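Long-range contacts in esterase (Xanthomonas oryzae pv. oryzae, PDB 3H2G), which hydrolyses ester bonds as a cell wall-degrading enzyme that the bacterium uses in its attack on rice: residues 2-7 / 151-156; 49-54 / 145-150; 327-332 / 358-363. One frame throughout, in Å; residues are numbered along the deposited sequence.

In the fold
The chain enters through the loop 2-7, which contact 1 sets against the middle of helix 141-162, closing a loop of 143 residues. Contact 2 is nested inside that loop: strand 43-54 lies along the preceding turns of the same helix, and the two contacts touch, their centres 6 Å apart. R4 and D150 join them by a salt bridge. Contact 3 follows in series, closing a short loop of 25 residues at the opposite border of the mixed sheet, about 26 Å from contact 2 between centres. Contacts 1 and 2 thus fix a helix near the antiparallel, N-terminal strands, whereas contact 3 pairs the last two parallel strands.

Contact 1. Residues 2-7 / 151-156; sequences PARGTL and AMRAAR
The carbonyl of G5 packs on A154, its O standing 3.2 Å from CA and 3.3 Å from CB of that alanine. With no side chain on G5, its CA can rest on CB of R153 at 3.7 Å, and the loop comes close to the helix. The positive phi of G5 (93°) suits the third position of the type II turn from A3 to T6. Within that turn, O of A3 is gripped twice, by N of T6 and by OG1 of T6 at 2.7 Å.

Apolar contact is slight. CD1 of L7 approaches CB of A154 at 4.1 Å, brought there by a CG anti to the backbone N (chi1 180°).

The charged pair is R4 and R153, whose guanidinium planes lie 63° apart. NH1 of R153 sits over one face of the R4 group, offset toward its rim and 3.7 Å from NE of R4. D150 probably offsets the like charges, since its OD1 bridges to NE of R4 and its OD2 to NH1 of R153; E196 takes NE of R153.

The loop lies alongside strand 43-54, where G5 and T6 hydrogen-bond to the backbone of A52, and touches helix 141-162 as well, just before strand 7-16 begins at the edge of the sheet.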
ATOM      1  N   PRO A   2      24.795  -5.499   7.513  1.00 23.92           N
ATOM      2  CA  PRO A   2      24.389  -4.121   7.880  1.00 22.77           C
ATOM      3  C   PRO A   2      23.139  -4.143   8.758  1.00 21.17           C
ATOM      4  O   PRO A   2      22.245  -4.962   8.556  1.00 21.44           O
ATOM      5  CB  PRO A   2      24.113  -3.377   6.580  1.00 23.84           C
ATOM      6  CG  PRO A   2      24.930  -4.195   5.572  1.00 25.21           C
ATOM      7  CD  PRO A   2      24.789  -5.646   6.047  1.00 24.12           C
ATOM      8  N   ALA A   3      23.085  -3.241   9.733  1.00 19.81           N
ATOM      9  CA  ALA A   3      21.942  -3.159  10.636  1.00 17.94           C
ATOM     10  C   ALA A   3      20.712  -2.647   9.894  1.00 16.27           C
ATOM     11  O   ALA A   3      20.828  -1.840   8.973  1.00 15.79           O
ATOM     12  CB  ALA A   3      22.266  -2.234  11.799  1.00 18.99           C
ATOM     13  N   ARG A   4      19.536  -3.120  10.301  1.00 14.44           N
ATOM     14  CA  ARG A   4      18.286  -2.700   9.674  1.00 14.03           C
ATOM     15  C   ARG A   4      18.176  -1.178   9.646  1.00 12.72           C
ATOM     16  O   ARG A   4      18.425  -0.512  10.652  1.00 13.61           O
ATOM     17  CB  ARG A   4      17.084  -3.277  10.433  1.00 13.20           C
ATOM     18  CG  ARG A   4      16.901  -4.780  10.293  1.00 11.50           C
ATOM     19  CD  ARG A   4      15.622  -5.242  10.984  1.00 11.77           C
ATOM     20  NE  ARG A   4      14.448  -4.511  10.508  1.00 11.17           N
ATOM     21  CZ  ARG A   4      13.215  -4.691  10.972  1.00 12.33           C
ATOM     22  NH1 ARG A   4      12.989  -5.583  11.929  1.00 13.31           N
ATOM     23  NH2 ARG A   4      12.209  -3.973  10.491  1.00 10.88           N
ATOM     24  N   GLY A   5      17.805  -0.634   8.491  1.00 11.83           N
ATOM     25  CA  GLY A   5      17.665   0.805   8.365  1.00 10.95           C
ATOM     26  C   GLY A   5      18.906   1.521   7.860  1.00  9.97           C
ATOM     27  O   GLY A   5      18.858   2.720   7.574  1.00  9.97           O
ATOM     28  N   THR A   6      20.021   0.805   7.753  1.00  8.13           N
ATOM     29  CA  THR A   6      21.258   1.414   7.271  1.00  9.08           C
ATOM     30  C   THR A   6      21.076   1.995   5.870  1.00  8.84           C
ATOM     31  O   THR A   6      20.556   1.325   4.975  1.00  8.59           O
ATOM     32  CB  THR A   6      22.421   0.389   7.235  1.00  9.62           C
ATOM     33  OG1 THR A   6      22.742  -0.022   8.570  1.00 11.85           O
ATOM     34  CG2 THR A   6      23.659   1.004   6.593  1.00 10.10           C
ATOM     35  N   LEU A   7      21.499   3.243   5.687  1.00  8.91           N
ATOM     36  CA  LEU A   7      21.394   3.916   4.392  1.00  9.57           C
ATOM     37  C   LEU A   7      22.569   3.496   3.508  1.00  9.97           C
ATOM     38  O   LEU A   7      23.725   3.781   3.828  1.00 10.71           O
ATOM     39  CB  LEU A   7      21.416   5.435   4.580  1.00  9.31           C
ATOM     40  CG  LEU A   7      21.314   6.297   3.318  1.00  9.78           C
ATOM     41  CD1 LEU A   7      19.915   6.179   2.722  1.00  7.10           C
ATOM     42  CD2 LEU A   7      21.619   7.745   3.662  1.00  9.39           C
ATOM     43  N   ALA A 151      12.623   1.846   5.842  1.00  5.19           N
ATOM     44  CA  ALA A 151      12.720   2.931   4.871  1.00  4.06           C
ATOM     45  C   ALA A 151      12.713   4.239   5.653  1.00  4.63           C
ATOM     46  O   ALA A 151      13.439   5.177   5.323  1.00  4.36           O
ATOM     47  CB  ALA A 151      11.534   2.892   3.906  1.00  4.90           C
ATOM     48  N   MET A 152      11.884   4.294   6.693  1.00  4.03           N
ATOM     49  CA  MET A 152      11.792   5.486   7.526  1.00  4.63           C
ATOM     50  C   MET A 152      13.091   5.688   8.305  1.00  5.35           C
ATOM     51  O   MET A 152      13.532   6.818   8.514  1.00  4.57           O
ATOM     52  CB  MET A 152      10.604   5.365   8.485  1.00  7.53           C
ATOM     53  CG  MET A 152       9.263   5.284   7.775  1.00  7.83           C
ATOM     54  SD  MET A 152       7.867   5.281   8.930  1.00 18.47           S
ATOM     55  CE  MET A 152       7.675   6.982   9.177  1.00 13.65           C
ATOM     56  N   ARG A 153      13.703   4.588   8.732  1.00  4.63           N
ATOM     57  CA  ARG A 153      14.962   4.669   9.464  1.00  4.72           C
ATOM     58  C   ARG A 153      16.049   5.243   8.556  1.00  6.30           C
ATOM     59  O   ARG A 153      16.784   6.150   8.951  1.00  5.17           O
ATOM     60  CB  ARG A 153      15.373   3.284   9.966  1.00  6.47           C
ATOM     61  CG  ARG A 153      14.520   2.790  11.122  1.00  5.10           C
ATOM     62  CD  ARG A 153      14.812   1.335  11.459  1.00  6.06           C
ATOM     63  NE  ARG A 153      14.222   0.959  12.740  1.00  6.02           N
ATOM     64  CZ  ARG A 153      14.062  -0.294  13.154  1.00  7.18           C
ATOM     65  NH1 ARG A 153      14.440  -1.307  12.384  1.00  7.40           N
ATOM     66  NH2 ARG A 153      13.537  -0.533  14.348  1.00  7.41           N
ATOM     67  N   ALA A 154      16.134   4.725   7.334  1.00  5.06           N
ATOM     68  CA  ALA A 154      17.133   5.189   6.374  1.00  5.28           C
ATOM     69  C   ALA A 154      16.869   6.633   5.948  1.00  5.62           C
ATOM     70  O   ALA A 154      17.798   7.431   5.817  1.00  5.88           O
ATOM     71  CB  ALA A 154      17.154   4.272   5.160  1.00  6.08           C
ATOM     72  N   ALA A 155      15.601   6.969   5.730  1.00  4.44           N
ATOM     73  CA  ALA A 155      15.239   8.327   5.341  1.00  6.24           C
ATOM     74  C   ALA A 155      15.666   9.314   6.427  1.00  6.41           C
ATOM     75  O   ALA A 155      16.112  10.420   6.130  1.00  5.15           O
ATOM     76  CB  ALA A 155      13.733   8.425   5.105  1.00  6.77           C
ATOM     77  N   ARG A 156      15.518   8.919   7.690  1.00  7.31           N
ATOM     78  CA  ARG A 156      15.907   9.790   8.793  1.00  6.80           C
ATOM     79  C   ARG A 156      17.400  10.103   8.743  1.00  8.13           C
ATOM     80  O   ARG A 156      17.834  11.179   9.167  1.00  7.30           O
ATOM     81  CB  ARG A 156      15.536   9.151  10.139  1.00  6.86           C
ATOM     82  CG  ARG A 156      14.087   9.410  10.535  1.00  7.63           C
ATOM     83  CD  ARG A 156      13.719   8.726  11.847  1.00  8.38           C
ATOM     84  NE  ARG A 156      12.496   9.280  12.425  1.00  6.38           N
ATOM     85  CZ  ARG A 156      11.905   8.802  13.516  1.00  7.08           C
ATOM     86  NH1 ARG A 156      12.423   7.759  14.146  1.00  5.96           N
ATOM     87  NH2 ARG A 156      10.805   9.376  13.985  1.00  7.67           N
TER

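Contact 2. Residues 49-54 / 145-150; sequences FTYATI and ASATID
The ring of Y51 packs on CB and the carbonyl of D150, while the carboxylate of D150, its plane 81° from the ring, turns away to T53. The ring touches D150 through CE2, 3.5 Å from CB of D150, and CD2 lies equally near the carbonyl O of D150, which approaches obliquely. At the far end of the ring OH makes a weak hydrogen bond of 2.7 Å to O of A147, while S123 is its stronger partner.

The D150 carboxylate takes the hydroxyl of T53: OG1 donates to OD1 at 2.6 Å, using the anti lone pair of that oxygen. A chi1 of -173° swings OG1 of T53 to the side of the carbonyl carbon, facing the helix. R4 and R153 pair with OD1 and OD2 respectively, a setting that would favour the charged carboxylate.

A water extends the polar link, donating to OG1 of T53 and to O of I54 and lying 2.6 Å from OG of S146. Beside it CG1 of I54 packs on CB of S146 at 3.9 Å.

Segment 49-54 of strand 43-54 runs roughly antiparallel to segment 145-150 of helix 141-162 (151°, axes 7.9 Å apart at closest); helix 177-192 packs against A145, T148 and I149, and A52 bonds onward to G5.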
ATOM      1  N   PHE A  49      16.551   6.510  -2.475  1.00  8.42           N
ATOM      2  CA  PHE A  49      17.574   5.907  -1.639  1.00  6.80           C
ATOM      3  C   PHE A  49      17.416   4.395  -1.555  1.00  7.57           C
ATOM      4  O   PHE A  49      16.360   3.850  -1.882  1.00  5.25           O
ATOM      5  CB  PHE A  49      17.527   6.536  -0.235  1.00  7.40           C
ATOM      6  CG  PHE A  49      16.240   6.283   0.513  1.00  6.83           C
ATOM      7  CD1 PHE A  49      16.108   5.173   1.344  1.00  6.87           C
ATOM      8  CD2 PHE A  49      15.156   7.147   0.373  1.00  7.37           C
ATOM      9  CE1 PHE A  49      14.907   4.926   2.026  1.00  7.96           C
ATOM     10  CE2 PHE A  49      13.949   6.910   1.049  1.00  4.94           C
ATOM     11  CZ  PHE A  49      13.828   5.799   1.875  1.00  7.44           C
ATOM     12  N   THR A  50      18.486   3.717  -1.151  1.00  6.49           N
ATOM     13  CA  THR A  50      18.452   2.268  -0.984  1.00  5.89           C
ATOM     14  C   THR A  50      18.903   2.014   0.443  1.00  6.46           C
ATOM     15  O   THR A  50      19.668   2.799   1.009  1.00  6.03           O
ATOM     16  CB  THR A  50      19.386   1.540  -1.974  1.00  7.06           C
ATOM     17  OG1 THR A  50      20.740   1.955  -1.762  1.00  5.43           O
ATOM     18  CG2 THR A  50      18.975   1.852  -3.407  1.00  7.14           C
ATOM     19  N   TYR A  51      18.426   0.927   1.035  1.00  5.51           N
ATOM     20  CA  TYR A  51      18.775   0.639   2.417  1.00  5.86           C
ATOM     21  C   TYR A  51      18.764  -0.841   2.753  1.00  5.50           C
ATOM     22  O   TYR A  51      18.256  -1.667   1.994  1.00  5.38           O
ATOM     23  CB  TYR A  51      17.806   1.371   3.349  1.00  5.28           C
ATOM     24  CG  TYR A  51      16.351   0.996   3.122  1.00  5.82           C
ATOM     25  CD1 TYR A  51      15.625   1.533   2.055  1.00  6.72           C
ATOM     26  CD2 TYR A  51      15.708   0.087   3.963  1.00  6.53           C
ATOM     27  CE1 TYR A  51      14.289   1.170   1.830  1.00  6.09           C
ATOM     28  CE2 TYR A  51      14.375  -0.286   3.748  1.00  6.23           C
ATOM     29  CZ  TYR A  51      13.673   0.260   2.681  1.00  7.27           C
ATOM     30  OH  TYR A  51      12.358  -0.102   2.471  1.00  6.70           O
ATOM     31  N   ALA A  52      19.334  -1.161   3.908  1.00  5.63           N
ATOM     32  CA  ALA A  52      19.389  -2.528   4.386  1.00  6.54           C
ATOM     33  C   ALA A  52      18.113  -2.804   5.174  1.00  6.97           C
ATOM     34  O   ALA A  52      17.647  -1.956   5.934  1.00  7.43           O
ATOM     35  CB  ALA A  52      20.614  -2.718   5.283  1.00  6.38           C
ATOM     36  N   THR A  53      17.550  -3.992   4.987  1.00  7.08           N
ATOM     37  CA  THR A  53      16.339  -4.377   5.697  1.00  6.92           C
ATOM     38  C   THR A  53      16.343  -5.894   5.840  1.00  7.40           C
ATOM     39  O   THR A  53      17.396  -6.522   5.708  1.00  7.00           O
ATOM     40  CB  THR A  53      15.078  -3.894   4.937  1.00  6.24           C
ATOM     41  OG1 THR A  53      13.912  -4.150   5.729  1.00  7.38           O
ATOM     42  CG2 THR A  53      14.954  -4.598   3.590  1.00  6.61           C
ATOM     43  N   ILE A  54      15.187  -6.492   6.116  1.00  6.41           N
ATOM     44  CA  ILE A  54      15.123  -7.942   6.271  1.00  6.33           C
ATOM     45  C   ILE A  54      14.125  -8.608   5.340  1.00  7.04           C
ATOM     46  O   ILE A  54      13.171  -7.980   4.878  1.00  6.42           O
ATOM     47  CB  ILE A  54      14.744  -8.349   7.715  1.00  7.02           C
ATOM     48  CG1 ILE A  54      13.480  -7.604   8.150  1.00  5.89           C
ATOM     49  CG2 ILE A  54      15.913  -8.080   8.659  1.00  7.86           C
ATOM     50  CD1 ILE A  54      12.889  -8.096   9.460  1.00  8.04           C
ATOM     51  N   ALA A 145       5.536  -4.168   6.664  1.00  4.96           N
ATOM     52  CA  ALA A 145       5.860  -3.340   7.816  1.00  5.69           C
ATOM     53  C   ALA A 145       7.368  -3.154   7.978  1.00  5.16           C
ATOM     54  O   ALA A 145       7.840  -2.031   8.171  1.00  4.94           O
ATOM     55  CB  ALA A 145       5.266  -3.951   9.088  1.00  3.82           C
ATOM     56  N   SER A 146       8.124  -4.247   7.896  1.00  4.92           N
ATOM     57  CA  SER A 146       9.572  -4.165   8.057  1.00  4.60           C
ATOM     58  C   SER A 146      10.207  -3.274   6.992  1.00  4.73           C
ATOM     59  O   SER A 146      11.108  -2.490   7.286  1.00  4.84           O
ATOM     60  CB  SER A 146      10.205  -5.563   8.029  1.00  4.36           C
ATOM     61  OG  SER A 146      10.023  -6.211   6.779  1.00  5.90           O
ATOM     62  N   ALA A 147       9.728  -3.389   5.760  1.00  3.87           N
ATOM     63  CA  ALA A 147      10.259  -2.579   4.668  1.00  4.93           C
ATOM     64  C   ALA A 147       9.944  -1.102   4.893  1.00  5.56           C
ATOM     65  O   ALA A 147      10.781  -0.236   4.647  1.00  5.96           O
ATOM     66  CB  ALA A 147       9.672  -3.045   3.338  1.00  5.13           C
ATOM     67  N   THR A 148       8.732  -0.821   5.360  1.00  4.76           N
ATOM     68  CA  THR A 148       8.317   0.555   5.612  1.00  4.89           C
ATOM     69  C   THR A 148       9.092   1.157   6.783  1.00  5.28           C
ATOM     70  O   THR A 148       9.594   2.282   6.704  1.00  4.00           O
ATOM     71  CB  THR A 148       6.810   0.624   5.907  1.00  4.85           C
ATOM     72  OG1 THR A 148       6.088   0.144   4.764  1.00  4.86           O
ATOM     73  CG2 THR A 148       6.383   2.057   6.188  1.00  3.25           C
ATOM     74  N   ILE A 149       9.185   0.402   7.871  1.00  4.23           N
ATOM     75  CA  ILE A 149       9.904   0.858   9.052  1.00  4.92           C
ATOM     76  C   ILE A 149      11.369   1.156   8.729  1.00  5.01           C
ATOM     77  O   ILE A 149      11.898   2.198   9.108  1.00  3.24           O
ATOM     78  CB  ILE A 149       9.813  -0.198  10.171  1.00  4.69           C
ATOM     79  CG1 ILE A 149       8.393  -0.192  10.752  1.00  6.10           C
ATOM     80  CG2 ILE A 149      10.858   0.069  11.245  1.00  4.00           C
ATOM     81  CD1 ILE A 149       8.065  -1.401  11.621  1.00  5.48           C
ATOM     82  N   ASP A 150      12.017   0.250   8.009  1.00  5.00           N
ATOM     83  CA  ASP A 150      13.419   0.434   7.663  1.00  5.00           C
ATOM     84  C   ASP A 150      13.642   1.553   6.648  1.00  5.28           C
ATOM     85  O   ASP A 150      14.717   2.152   6.603  1.00  4.64           O
ATOM     86  CB  ASP A 150      14.000  -0.900   7.186  1.00  4.81           C
ATOM     87  CG  ASP A 150      14.129  -1.905   8.322  1.00  8.04           C
ATOM     88  OD1 ASP A 150      14.338  -3.109   8.063  1.00  5.77           O
ATOM     89  OD2 ASP A 150      14.024  -1.476   9.492  1.00  9.13           O
TER
HETATM   90  O   HOH W   1      11.751  -5.602   4.904  1.00  4.42           O

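Contact 3. Residues 327-332 / 358-363; sequences PTLLCG and QVALVD
L330 and V359 pack together on one side of a parallel strand pair, the two strands of a right-handed beta-alpha-beta unit whose helix is 342-353; the pair forms one border of the sheet in an alpha/beta-hydrolase fold. The axes of 328-332 and 359-363 approach to 4.6 Å and are twisted 25° against each other.

The side chain of L330 can be followed outward. CB of L330 lies 3.8 Å from O of A360, which accepts the hydrogen bond from N of L330, and CG then meets CG1 of V359 at 3.6 Å. CD1 stays against the same methyl. With CG anti to the carbonyl carbon (chi1 -55°), the branch faces V359; beyond it, I348 and F351 of helix 342-353 pack on V359.

On the other face L329 reaches CB of A360 and CG1 of V362 through CD1, beside helix 376-396. There C331 is tied by a disulfide to C384 of that helix.

Five backbone bonds join the strands: N of T328 to O of Q358, N of A360 to O of T328, N of L330 to O of A360, N of V362 to O of L330, and N of G332 to O of V362. The first three are nearly straight, whereas the last is bent to 146° and stretched to 3.3 Å. G332 lies near, without touching, S176, H377 and D336, whose geometry is consistent with a Ser-His-Asp triad, though this role is unconfirmed. Next to that looser bond, CG1 of V362 sits 3.5 Å from SG of C331.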
ATOM      1  N   PRO A 327      -4.567   7.480  17.037  1.00  6.97           N
ATOM      2  CA  PRO A 327      -5.789   8.001  16.417  1.00  8.20           C
ATOM      3  C   PRO A 327      -5.737   7.537  14.961  1.00  7.95           C
ATOM      4  O   PRO A 327      -4.764   7.803  14.252  1.00  7.40           O
ATOM      5  CB  PRO A 327      -5.625   9.507  16.559  1.00  8.83           C
ATOM      6  CG  PRO A 327      -4.946   9.625  17.895  1.00 10.74           C
ATOM      7  CD  PRO A 327      -3.884   8.529  17.816  1.00  8.67           C
ATOM      8  N   THR A 328      -6.775   6.839  14.524  1.00  6.75           N
ATOM      9  CA  THR A 328      -6.794   6.296  13.174  1.00  7.87           C
ATOM     10  C   THR A 328      -8.056   6.645  12.404  1.00  7.28           C
ATOM     11  O   THR A 328      -9.145   6.711  12.971  1.00  8.81           O
ATOM     12  CB  THR A 328      -6.657   4.758  13.233  1.00  6.24           C
ATOM     13  OG1 THR A 328      -5.513   4.418  14.025  1.00  6.36           O
ATOM     14  CG2 THR A 328      -6.491   4.165  11.839  1.00  6.97           C
ATOM     15  N   LEU A 329      -7.898   6.872  11.104  1.00  6.81           N
ATOM     16  CA  LEU A 329      -9.022   7.193  10.241  1.00  5.87           C
ATOM     17  C   LEU A 329      -8.954   6.337   8.985  1.00  6.49           C
ATOM     18  O   LEU A 329      -8.070   6.512   8.147  1.00  6.53           O
ATOM     19  CB  LEU A 329      -9.006   8.676   9.854  1.00  5.80           C
ATOM     20  CG  LEU A 329     -10.154   9.135   8.942  1.00  5.45           C
ATOM     21  CD1 LEU A 329     -11.499   8.778   9.577  1.00  6.74           C
ATOM     22  CD2 LEU A 329     -10.052  10.637   8.712  1.00  7.37           C
ATOM     23  N   LEU A 330      -9.880   5.393   8.870  1.00  5.91           N
ATOM     24  CA  LEU A 330      -9.928   4.521   7.706  1.00  6.22           C
ATOM     25  C   LEU A 330     -10.775   5.214   6.649  1.00  5.46           C
ATOM     26  O   LEU A 330     -11.904   5.616   6.919  1.00  8.54           O
ATOM     27  CB  LEU A 330     -10.548   3.174   8.083  1.00  6.48           C
ATOM     28  CG  LEU A 330      -9.898   2.431   9.255  1.00  6.41           C
ATOM     29  CD1 LEU A 330     -10.602   1.101   9.463  1.00  6.61           C
ATOM     30  CD2 LEU A 330      -8.418   2.209   8.976  1.00  9.02           C
ATOM     31  N   CYS A 331     -10.227   5.370   5.452  1.00  5.22           N
ATOM     32  CA  CYS A 331     -10.956   6.033   4.380  1.00  5.33           C
ATOM     33  C   CYS A 331     -11.172   5.083   3.216  1.00  5.67           C
ATOM     34  O   CYS A 331     -10.349   4.209   2.945  1.00  4.27           O
ATOM     35  CB  CYS A 331     -10.187   7.271   3.911  1.00  5.41           C
ATOM     36  SG  CYS A 331     -11.059   8.368   2.739  1.00  8.30           S
ATOM     37  N   GLY A 332     -12.295   5.262   2.534  1.00  6.66           N
ATOM     38  CA  GLY A 332     -12.616   4.424   1.401  1.00  7.19           C
ATOM     39  C   GLY A 332     -13.891   4.935   0.767  1.00  7.72           C
ATOM     40  O   GLY A 332     -14.377   6.006   1.127  1.00  7.95           O
ATOM     41  N   GLN A 358     -10.236   4.197  19.107  1.00 13.42           N
ATOM     42  CA  GLN A 358      -9.350   5.117  18.399  1.00 13.59           C
ATOM     43  C   GLN A 358      -9.531   5.157  16.888  1.00 12.81           C
ATOM     44  O   GLN A 358      -8.921   5.989  16.214  1.00 12.18           O
ATOM     45  CB  GLN A 358      -7.889   4.768  18.700  1.00 14.90           C
ATOM     46  CG  GLN A 358      -7.507   4.915  20.159  1.00 17.41           C
ATOM     47  CD  GLN A 358      -7.606   6.349  20.626  1.00 19.02           C
ATOM     48  OE1 GLN A 358      -6.846   7.212  20.184  1.00 19.42           O
ATOM     49  NE2 GLN A 358      -8.551   6.616  21.519  1.00 19.73           N
ATOM     50  N   VAL A 359     -10.370   4.278  16.351  1.00 11.14           N
ATOM     51  CA  VAL A 359     -10.547   4.223  14.906  1.00  8.67           C
ATOM     52  C   VAL A 359     -11.902   4.686  14.378  1.00  9.44           C
ATOM     53  O   VAL A 359     -12.949   4.204  14.807  1.00 10.06           O
ATOM     54  CB  VAL A 359     -10.289   2.792  14.384  1.00  9.06           C
ATOM     55  CG1 VAL A 359     -10.168   2.805  12.867  1.00  5.93           C
ATOM     56  CG2 VAL A 359      -9.023   2.224  15.030  1.00  6.95           C
ATOM     57  N   ALA A 360     -11.861   5.617  13.431  1.00  8.84           N
ATOM     58  CA  ALA A 360     -13.065   6.151  12.808  1.00  7.74           C
ATOM     59  C   ALA A 360     -13.054   5.807  11.323  1.00  8.25           C
ATOM     60  O   ALA A 360     -12.055   5.324  10.790  1.00  6.63           O
ATOM     61  CB  ALA A 360     -13.134   7.661  12.996  1.00  9.28           C
ATOM     62  N   LEU A 361     -14.168   6.073  10.656  1.00  8.46           N
ATOM     63  CA  LEU A 361     -14.296   5.783   9.238  1.00  9.85           C
ATOM     64  C   LEU A 361     -14.884   6.962   8.473  1.00  9.64           C
ATOM     65  O   LEU A 361     -15.727   7.695   8.988  1.00  7.54           O
ATOM     66  CB  LEU A 361     -15.200   4.562   9.048  1.00 13.04           C
ATOM     67  CG  LEU A 361     -15.682   4.241   7.633  1.00 16.80           C
ATOM     68  CD1 LEU A 361     -14.498   3.859   6.761  1.00 19.59           C
ATOM     69  CD2 LEU A 361     -16.696   3.108   7.685  1.00 19.12           C
ATOM     70  N   VAL A 362     -14.421   7.151   7.243  1.00  8.65           N
ATOM     71  CA  VAL A 362     -14.946   8.210   6.390  1.00  8.40           C
ATOM     72  C   VAL A 362     -15.165   7.594   5.011  1.00 10.14           C
ATOM     73  O   VAL A 362     -14.346   6.808   4.535  1.00  8.92           O
ATOM     74  CB  VAL A 362     -13.991   9.431   6.312  1.00  9.60           C
ATOM     75  CG1 VAL A 362     -12.624   9.013   5.790  1.00  7.80           C
ATOM     76  CG2 VAL A 362     -14.608  10.504   5.420  1.00  8.39           C
ATOM     77  N   ASP A 363     -16.289   7.944   4.392  1.00  9.78           N
ATOM     78  CA  ASP A 363     -16.688   7.416   3.088  1.00  9.49           C
ATOM     79  C   ASP A 363     -16.725   8.529   2.043  1.00 11.35           C
ATOM     80  O   ASP A 363     -17.429   9.524   2.213  1.00 12.25           O
ATOM     81  CB  ASP A 363     -18.075   6.766   3.236  1.00 10.30           C
ATOM     82  CG  ASP A 363     -18.585   6.126   1.954  1.00  9.35           C
ATOM     83  OD1 ASP A 363     -17.892   6.179   0.920  1.00  8.60           O
ATOM     84  OD2 ASP A 363     -19.700   5.562   1.989  1.00  9.34           O
TER